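Local coordinates for protein cDNA FLJ56608, highly similar to Homo sapiens chloride channel, calcium activated, family member 1 (CLCA1), mRNA (Homo sapiens, PDB 6PYO) that probably helps mediate calcium-activated chloride conductance and mucus production by goblet cells, and is a self-cleaving metalloprotease, here as its von Willebrand factor A domain, at residues V110-G115 and H135-G140. Numbering follows the deposited sequence.
Sequences VLLTDG and HTVALG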
loop_
_atom_site.group_PDB
_atom_site.type_symbol
_atom_site.label_atom_id
_atom_site.label_comp_id
_atom_site.label_asym_id
_atom_site.label_seq_id
_atom_site.Cartn_x
_atom_site.Cartn_y
_atom_site.Cartn_z
ATOM N N VAL A 110 2.472 1.703 -1.915
ATOM C CA VAL A 110 1.478 1.567 -2.975
ATOM C C VAL A 110 0.148 1.349 -2.244
ATOM O O VAL A 110 -0.103 0.264 -1.697
ATOM C CB VAL A 110 1.804 0.426 -3.948
ATOM C CG1 VAL A 110 0.721 0.308 -5.015
ATOM C CG2 VAL A 110 3.188 0.689 -4.640
ATOM N N LEU A 111 -0.691 2.376 -2.228
ATOM C CA LEU A 111 -1.975 2.383 -1.522
ATOM C C LEU A 111 -3.088 2.065 -2.508
ATOM O O LEU A 111 -3.419 2.888 -3.375
ATOM C CB LEU A 111 -2.212 3.737 -0.862
ATOM C CG LEU A 111 -3.509 3.903 -0.055
ATOM C CD1 LEU A 111 -3.669 2.739 0.928
ATOM C CD2 LEU A 111 -3.457 5.236 0.667
ATOM N N LEU A 112 -3.654 0.866 -2.398
ATOM C CA LEU A 112 -4.718 0.436 -3.295
ATOM C C LEU A 112 -6.018 0.499 -2.472
ATOM O O LEU A 112 -6.187 -0.246 -1.485
ATOM C CB LEU A 112 -4.450 -0.961 -3.868
ATOM C CG LEU A 112 -3.110 -1.156 -4.629
ATOM C CD1 LEU A 112 -2.949 -2.538 -5.229
ATOM C CD2 LEU A 112 -2.942 -0.150 -5.734
ATOM N N THR A 113 -6.903 1.421 -2.834
ATOM C CA THR A 113 -8.100 1.604 -2.003
ATOM C C THR A 113 -9.199 2.240 -2.826
ATOM O O THR A 113 -8.926 2.922 -3.824
ATOM C CB THR A 113 -7.806 2.498 -0.787
ATOM O OG1 THR A 113 -8.989 2.736 -0.009
ATOM C CG2 THR A 113 -7.294 3.864 -1.288
ATOM N N ASP A 114 -10.462 2.060 -2.362
ATOM C CA ASP A 114 -11.547 2.862 -2.935
ATOM C C ASP A 114 -11.563 4.285 -2.382
ATOM O O ASP A 114 -12.289 5.139 -2.907
ATOM C CB ASP A 114 -12.935 2.194 -2.757
ATOM C CG ASP A 114 -13.349 1.955 -1.313
ATOM O OD1 ASP A 114 -12.950 2.667 -0.375
ATOM O OD2 ASP A 114 -14.124 1.010 -1.134
ATOM N N GLY A 115 -10.787 4.569 -1.340
ATOM C CA GLY A 115 -10.665 5.918 -0.832
ATOM C C GLY A 115 -11.828 6.433 -0.015
ATOM O O GLY A 115 -11.827 7.611 0.355
ATOM N N HIS A 135 2.131 6.356 -3.428
ATOM C CA HIS A 135 1.375 6.154 -4.658
ATOM C C HIS A 135 -0.019 5.678 -4.270
ATOM O O HIS A 135 -0.162 4.802 -3.410
ATOM C CB HIS A 135 2.051 5.104 -5.532
ATOM C CG HIS A 135 3.518 5.336 -5.733
ATOM N ND1 HIS A 135 4.011 6.408 -6.450
ATOM C CD2 HIS A 135 4.598 4.604 -5.366
ATOM C CE1 HIS A 135 5.331 6.344 -6.486
ATOM N NE2 HIS A 135 5.715 5.283 -5.795
ATOM N N THR A 136 -1.039 6.259 -4.887
ATOM C CA THR A 136 -2.427 5.897 -4.623
ATOM C C THR A 136 -3.065 5.411 -5.915
ATOM O O THR A 136 -2.864 6.003 -6.980
ATOM C CB THR A 136 -3.210 7.082 -4.023
ATOM O OG1 THR A 136 -3.194 8.203 -4.923
ATOM C CG2 THR A 136 -2.604 7.517 -2.707
ATOM N N VAL A 137 -3.773 4.295 -5.825
ATOM C CA VAL A 137 -4.637 3.794 -6.879
ATOM C C VAL A 137 -6.054 3.803 -6.304
ATOM O O VAL A 137 -6.367 3.060 -5.352
ATOM C CB VAL A 137 -4.232 2.402 -7.365
ATOM C CG1 VAL A 137 -4.993 2.059 -8.643
ATOM C CG2 VAL A 137 -2.733 2.334 -7.639
ATOM N N ALA A 138 -6.890 4.682 -6.850
ATOM C CA ALA A 138 -8.284 4.798 -6.449
ATOM C C ALA A 138 -9.091 3.742 -7.188
ATOM O O ALA A 138 -9.091 3.713 -8.416
ATOM C CB ALA A 138 -8.802 6.201 -6.756
ATOM N N LEU A 139 -9.751 2.848 -6.453
ATOM C CA LEU A 139 -10.460 1.738 -7.082
ATOM C C LEU A 139 -11.967 1.965 -7.128
ATOM O O LEU A 139 -12.699 1.157 -7.705
ATOM C CB LEU A 139 -10.117 0.437 -6.340
ATOM C CG LEU A 139 -8.620 0.115 -6.483
ATOM C CD1 LEU A 139 -8.147 -0.900 -5.504
ATOM C CD2 LEU A 139 -8.320 -0.335 -7.928
ATOM N N GLY A 140 -12.440 3.048 -6.548
ATOM C CA GLY A 140 -13.815 3.437 -6.679
ATOM C C GLY A 140 -13.879 4.880 -7.125
ATOM O O GLY A 140 -12.852 5.566 -7.217
#
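The parallel strand pair of a beta-alpha-beta unit in the von Willebrand factor A domain brings Leu111 and Thr113 against His135, Val137 and Leu139. The strands run at 16° to each other, and four backbone bonds alternate in direction, as parallel pairing requires: Leu111 N to His135 O (2.7 Å), Val137 N to Leu111 O (2.8 Å), Thr113 N to Val137 O (3.1 Å) and Leu139 N to Thr113 O (2.8 Å). In the last, the donor lies 36° out of the carbonyl plane, where strand 135-138 ends. With CG anti to its own carbonyl carbon (chi1 -64°), Leu139 reaches over the end of strand 110-113, where CD1 comes 4.0 Å from Leu112 CB. On the face carrying Leu111, Thr113 and Thr136, Leu111 CD2 meets Thr136 CG2 at 4.2 Å. At the strand end, Thr113 OG1 accepts from Gly115 N (2.9 Å) in an ST turn and also hydrogen-bonds Asp14. Asp114, its carboxylate near the bound calcium ion, forms through OD2 a salt bridge with Arg24 and a hydrogen bond with calcium-site Ser18. Strand 8-14 flanks 110-113 and strand 158-159 borders 135-138; helix 24-39 packs over Leu112 and Leu139, helix 145-152 on Leu111, Thr113 and Thr136.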